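Local coordinates for protein Two-component system response regulator (Bacteroides fragilis, PDB 2QR3) that is probably a phosphorylation-controlled transcription regulator, of which this chain is the N-terminal signal receiver domain, the part expected to accept the phosphoryl group, at residues I8-N12 and K13-T17; F69-H72 and E73-Q77. All blocks are in the same frame, centred on the assembly; numbering follows the deposited sequence.

Contact 1: I8-N12 and K13-T17; sequences IVDDN and KGVLT
Lys13 opens the helix and folds back over Asp11 in the loop before it. Its chain bends at CB-CG (chi2 77°), and this brings NZ to 3.0 Å from Asp11 O, above the carbonyl plane. A water accepts from Lys13 N. Asn12 is the N-cap, and Gly14 N donates to Asn12 OD1 at 2.8 Å. The CG of Asn12 stands anti to the backbone N (chi1 -179°), and OD1 thereby faces the first turn. Val15 N adds a weak bond to the same oxygen. The methyls of Val15 divide their contacts: CG2 lies 3.6 Å from Asn12 CG, and CG1 lies 3.5 Å from Asp10 OD2. That carboxylate oxygen has its polar partner in Lys109, a salt bridge. Asp10 OD1 takes Asn12 N at 2.8 Å through its anti lone pair, which closes an Asx turn. Leu16 N gives a nearly straight bond (166°) to Asn12 O. Leu16 CD2 reaches inward to Ile8 CG2 at 3.6 Å and also packs on Asp10 CB. This is the first strand-to-helix turn of a CheY-like receiver domain. The acidic pair Asp10 and Asp11 sits beside Asp54, the predicted phosphorylation site.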
loop_
_atom_site.group_PDB
_atom_site.type_symbol
_atom_site.label_atom_id
_atom_site.label_comp_id
_atom_site.label_asym_id
_atom_site.label_seq_id
_atom_site.Cartn_x
_atom_site.Cartn_y
_atom_site.Cartn_z
ATOM N N ILE A 8 -2.275 -4.769 -2.259
ATOM C CA ILE A 8 -3.046 -3.520 -2.279
ATOM C C ILE A 8 -4.261 -3.657 -1.362
ATOM O O ILE A 8 -5.058 -4.615 -1.498
ATOM C CB ILE A 8 -3.460 -3.153 -3.728
ATOM C CG1 ILE A 8 -2.199 -3.088 -4.617
ATOM C CG2 ILE A 8 -4.128 -1.799 -3.768
ATOM C CD1 ILE A 8 -2.019 -4.304 -5.352
ATOM N N VAL A 9 -4.398 -2.707 -0.445
ATOM C CA VAL A 9 -5.397 -2.764 0.603
ATOM C C VAL A 9 -6.255 -1.519 0.399
ATOM O O VAL A 9 -5.780 -0.391 0.580
ATOM C CB VAL A 9 -4.734 -2.712 2.019
ATOM C CG1 VAL A 9 -5.798 -2.819 3.117
ATOM C CG2 VAL A 9 -3.618 -3.799 2.175
ATOM N N ASP A 10 -7.522 -1.713 0.046
ATOM C CA ASP A 10 -8.397 -0.541 -0.189
ATOM C C ASP A 10 -9.857 -0.971 -0.024
ATOM O O ASP A 10 -10.213 -2.106 -0.370
ATOM C CB ASP A 10 -8.145 0.027 -1.596
ATOM C CG ASP A 10 -8.577 1.501 -1.736
ATOM O OD1 ASP A 10 -9.800 1.790 -1.670
ATOM O OD2 ASP A 10 -7.698 2.392 -1.903
ATOM N N ASP A 11 -10.667 -0.063 0.520
ATOM C CA ASP A 11 -12.107 -0.264 0.733
ATOM C C ASP A 11 -12.878 -0.194 -0.580
ATOM O O ASP A 11 -14.011 -0.688 -0.661
ATOM C CB ASP A 11 -12.649 0.838 1.645
ATOM C CG ASP A 11 -12.367 0.582 3.122
ATOM O OD1 ASP A 11 -12.037 -0.570 3.482
ATOM O OD2 ASP A 11 -12.509 1.549 3.912
ATOM N N ASN A 12 -12.274 0.435 -1.586
ATOM C CA ASN A 12 -12.953 0.759 -2.843
ATOM C C ASN A 12 -12.590 -0.285 -3.880
ATOM O O ASN A 12 -11.437 -0.373 -4.323
ATOM C CB ASN A 12 -12.583 2.187 -3.291
ATOM C CG ASN A 12 -13.282 2.599 -4.603
ATOM O OD1 ASN A 12 -13.675 1.752 -5.406
ATOM N ND2 ASN A 12 -13.413 3.906 -4.816
ATOM N N LYS A 13 -13.563 -1.136 -4.228
ATOM C CA LYS A 13 -13.270 -2.259 -5.126
ATOM C C LYS A 13 -12.825 -1.775 -6.493
ATOM O O LYS A 13 -12.033 -2.443 -7.161
ATOM C CB LYS A 13 -14.451 -3.246 -5.211
ATOM C CG LYS A 13 -14.517 -4.204 -3.990
ATOM C CD LYS A 13 -15.079 -3.547 -2.739
ATOM C CE LYS A 13 -14.646 -4.245 -1.473
ATOM N NZ LYS A 13 -15.178 -3.463 -0.307
ATOM N N GLY A 14 -13.286 -0.590 -6.896
ATOM C CA GLY A 14 -12.909 -0.041 -8.215
ATOM C C GLY A 14 -11.450 0.350 -8.243
ATOM O O GLY A 14 -10.778 0.232 -9.265
ATOM N N VAL A 15 -10.958 0.823 -7.096
ATOM C CA VAL A 15 -9.533 1.212 -7.001
ATOM C C VAL A 15 -8.709 -0.058 -7.144
ATOM O O VAL A 15 -7.736 -0.105 -7.919
ATOM C CB VAL A 15 -9.253 1.962 -5.676
ATOM C CG1 VAL A 15 -7.737 2.064 -5.374
ATOM C CG2 VAL A 15 -9.892 3.358 -5.711
ATOM N N LEU A 16 -9.142 -1.121 -6.462
ATOM C CA LEU A 16 -8.467 -2.422 -6.586
ATOM C C LEU A 16 -8.457 -2.934 -8.026
ATOM O O LEU A 16 -7.423 -3.361 -8.529
ATOM C CB LEU A 16 -9.146 -3.448 -5.676
ATOM C CG LEU A 16 -9.078 -3.113 -4.182
ATOM C CD1 LEU A 16 -9.783 -4.221 -3.421
ATOM C CD2 LEU A 16 -7.584 -2.972 -3.766
ATOM N N THR A 17 -9.604 -2.875 -8.691
ATOM C CA THR A 17 -9.678 -3.233 -10.112
ATOM C C THR A 17 -8.669 -2.425 -10.939
ATOM O O THR A 17 -7.915 -3.001 -11.731
ATOM C CB THR A 17 -11.131 -3.053 -10.647
ATOM O OG1 THR A 17 -12.012 -3.933 -9.931
ATOM C CG2 THR A 17 -11.253 -3.342 -12.148
HETATM O O HOH W 1 -16.310 -0.635 -3.296
#

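Contact 2: F69-H72 and E73-Q77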
loop_
_atom_site.group_PDB
_atom_site.type_symbol
_atom_site.label_atom_id
_atom_site.label_comp_id
_atom_site.label_asym_id
_atom_site.label_seq_id
_atom_site.Cartn_x
_atom_site.Cartn_y
_atom_site.Cartn_z
ATOM N N PHE A 69 -3.395 3.739 11.865
ATOM C CA PHE A 69 -3.471 2.555 12.717
ATOM C C PHE A 69 -2.905 1.310 12.032
ATOM O O PHE A 69 -2.061 0.591 12.591
ATOM C CB PHE A 69 -4.924 2.313 13.127
ATOM C CG PHE A 69 -5.123 1.005 13.815
ATOM C CD1 PHE A 69 -4.905 0.886 15.185
ATOM C CD2 PHE A 69 -5.475 -0.117 13.089
ATOM C CE1 PHE A 69 -5.067 -0.341 15.827
ATOM C CE2 PHE A 69 -5.624 -1.350 13.712
ATOM C CZ PHE A 69 -5.420 -1.455 15.088
ATOM N N TRP A 70 -3.352 1.059 10.801
ATOM C CA TRP A 70 -2.891 -0.119 10.049
ATOM C C TRP A 70 -1.422 -0.041 9.660
ATOM O O TRP A 70 -0.707 -1.042 9.648
ATOM C CB TRP A 70 -3.808 -0.361 8.833
ATOM C CG TRP A 70 -5.155 -0.811 9.283
ATOM C CD1 TRP A 70 -6.336 -0.094 9.249
ATOM C CD2 TRP A 70 -5.462 -2.057 9.912
ATOM N NE1 TRP A 70 -7.364 -0.853 9.783
ATOM C CE2 TRP A 70 -6.848 -2.055 10.204
ATOM C CE3 TRP A 70 -4.707 -3.189 10.229
ATOM C CZ2 TRP A 70 -7.486 -3.140 10.814
ATOM C CZ3 TRP A 70 -5.339 -4.263 10.835
ATOM C CH2 TRP A 70 -6.711 -4.229 11.131
ATOM N N LEU A 71 -0.949 1.164 9.356
ATOM C CA LEU A 71 0.482 1.339 9.083
ATOM C C LEU A 71 1.263 0.870 10.293
ATOM O O LEU A 71 2.269 0.153 10.190
ATOM C CB LEU A 71 0.787 2.836 8.811
ATOM C CG LEU A 71 2.234 3.321 8.936
ATOM C CD1 LEU A 71 3.114 2.753 7.802
ATOM C CD2 LEU A 71 2.194 4.864 8.865
ATOM N N HIS A 72 0.792 1.270 11.465
ATOM C CA HIS A 72 1.534 0.999 12.676
ATOM C C HIS A 72 1.564 -0.498 12.959
ATOM O O HIS A 72 2.578 -1.044 13.374
ATOM C CB HIS A 72 0.903 1.757 13.837
ATOM C CG HIS A 72 1.758 1.772 15.057
ATOM N ND1 HIS A 72 2.899 2.540 15.148
ATOM C CD2 HIS A 72 1.644 1.116 16.235
ATOM C CE1 HIS A 72 3.455 2.353 16.336
ATOM N NE2 HIS A 72 2.717 1.487 17.011
ATOM N N GLU A 73 0.432 -1.144 12.739
ATOM C CA GLU A 73 0.310 -2.563 13.079
ATOM C C GLU A 73 1.130 -3.397 12.127
ATOM O O GLU A 73 1.805 -4.330 12.533
ATOM C CB GLU A 73 -1.157 -2.986 13.088
ATOM C CG GLU A 73 -1.937 -2.350 14.243
ATOM C CD GLU A 73 -1.291 -2.632 15.615
ATOM O OE1 GLU A 73 -0.796 -3.766 15.828
ATOM O OE2 GLU A 73 -1.257 -1.697 16.438
ATOM N N ILE A 74 1.113 -3.036 10.845
ATOM C CA ILE A 74 1.973 -3.716 9.895
ATOM C C ILE A 74 3.440 -3.540 10.271
ATOM O O ILE A 74 4.195 -4.505 10.292
ATOM C CB ILE A 74 1.736 -3.196 8.452
ATOM C CG1 ILE A 74 0.322 -3.568 7.962
ATOM C CG2 ILE A 74 2.853 -3.647 7.542
ATOM C CD1 ILE A 74 -0.096 -2.865 6.616
ATOM N N LYS A 75 3.865 -2.314 10.592
ATOM C CA LYS A 75 5.288 -2.084 10.911
ATOM C C LYS A 75 5.696 -2.771 12.219
ATOM O O LYS A 75 6.851 -3.135 12.410
ATOM C CB LYS A 75 5.627 -0.588 10.971
ATOM C CG LYS A 75 5.313 0.209 9.687
ATOM C CD LYS A 75 6.004 -0.323 8.423
ATOM C CE LYS A 75 7.478 0.025 8.418
ATOM N NZ LYS A 75 8.139 -0.299 7.131
ATOM N N ARG A 76 4.737 -2.956 13.115
ATOM C CA ARG A 76 5.017 -3.611 14.387
ATOM C C ARG A 76 5.535 -5.035 14.171
ATOM O O ARG A 76 6.487 -5.470 14.826
ATOM C CB ARG A 76 3.747 -3.652 15.228
ATOM C CG ARG A 76 3.985 -3.916 16.709
ATOM C CD ARG A 76 2.687 -4.367 17.389
ATOM N NE ARG A 76 1.675 -3.318 17.536
ATOM C CZ ARG A 76 1.622 -2.437 18.542
ATOM N NH1 ARG A 76 2.558 -2.422 19.508
ATOM N NH2 ARG A 76 0.630 -1.552 18.580
ATOM N N GLN A 77 4.893 -5.753 13.256
ATOM C CA GLN A 77 5.239 -7.133 12.959
ATOM C C GLN A 77 6.259 -7.290 11.833
ATOM O O GLN A 77 7.086 -8.217 11.861
ATOM C CB GLN A 77 3.979 -7.898 12.584
ATOM C CG GLN A 77 4.231 -9.381 12.339
ATOM C CD GLN A 77 4.478 -10.109 13.624
ATOM O OE1 GLN A 77 3.883 -9.773 14.659
ATOM N NE2 GLN A 77 5.369 -11.102 13.587
#
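This is a contact within one helix, 67-77, between side chains and backbone groups about one turn apart. The helix packs against the central parallel sheet, so one side is buried and the other faces outward. Four successive i to i+4 backbone bonds form its frame, from Glu73 N to Phe69 O through Arg76 N to His72 O.

On the outer side, Glu73 lies across the Phe69 ring. Its CG sits over one face, offset toward the rim, 3.7 Å from Phe69 CZ. This is a CH-pi contact, with CG 21° off the ring normal. Phe69 in turn puts CE2 over the centre of one face of the Trp70 ring, while Trp70 NE1 bonds to Thr58.

The Glu73 chain bends at CB-CG (chi2 -55°) and turns its carboxylate to Arg76. Arg76 grips it side-on: NE meets OE1 of Glu73 at 3.0 Å, and NH2 meets OE2 of Glu73 at 2.9 Å. Both oxygens are met on the syn side. The NH2 bond is nearly straight, at 174°. Arg76 NH2 also lies at the edge of the His72 ring, 3.7 Å from CD2. The ring and guanidinium planes are almost perpendicular.

On the inner side, Leu71 CD1 touches Lys75 CG at 3.9 Å. Leu71 and Ile74 both pack on Val83 of the sheet. The Lys75 chain bends twice, and its NZ bonds to Leu81 O beyond the helix end.

The paired bonds limit rotation of both the guanidinium and the carboxylate. Glu73 thus serves two neighbours, with its methylene on an aromatic face and its charge on Arg76. The carboxylate would also partly offset the positive charge beside His72.

Contact 1 joins two elements, strand 5-9 and helix 13-23, through the turn between them. Contact 2 stays within helix 67-77. Their centres are about 19 Å apart, and they do not touch. Each is partly buried. Contact 1 buries Asp10 along with Ile8 and Leu16; contact 2 buries Leu71 and Ile74 and keeps its charged pair at the surface. Contact 1 lies beside the predicted phosphorylation site, and its chemistry is that of a turn and a helix cap. Contact 2 uses regular helical bonds, an aromatic face and a salt bridge. The loop holding Phe57 and Thr58 lies near both: Asp11 touches Phe57 and bonds weakly to Thr58, while Trp70 meets both residues.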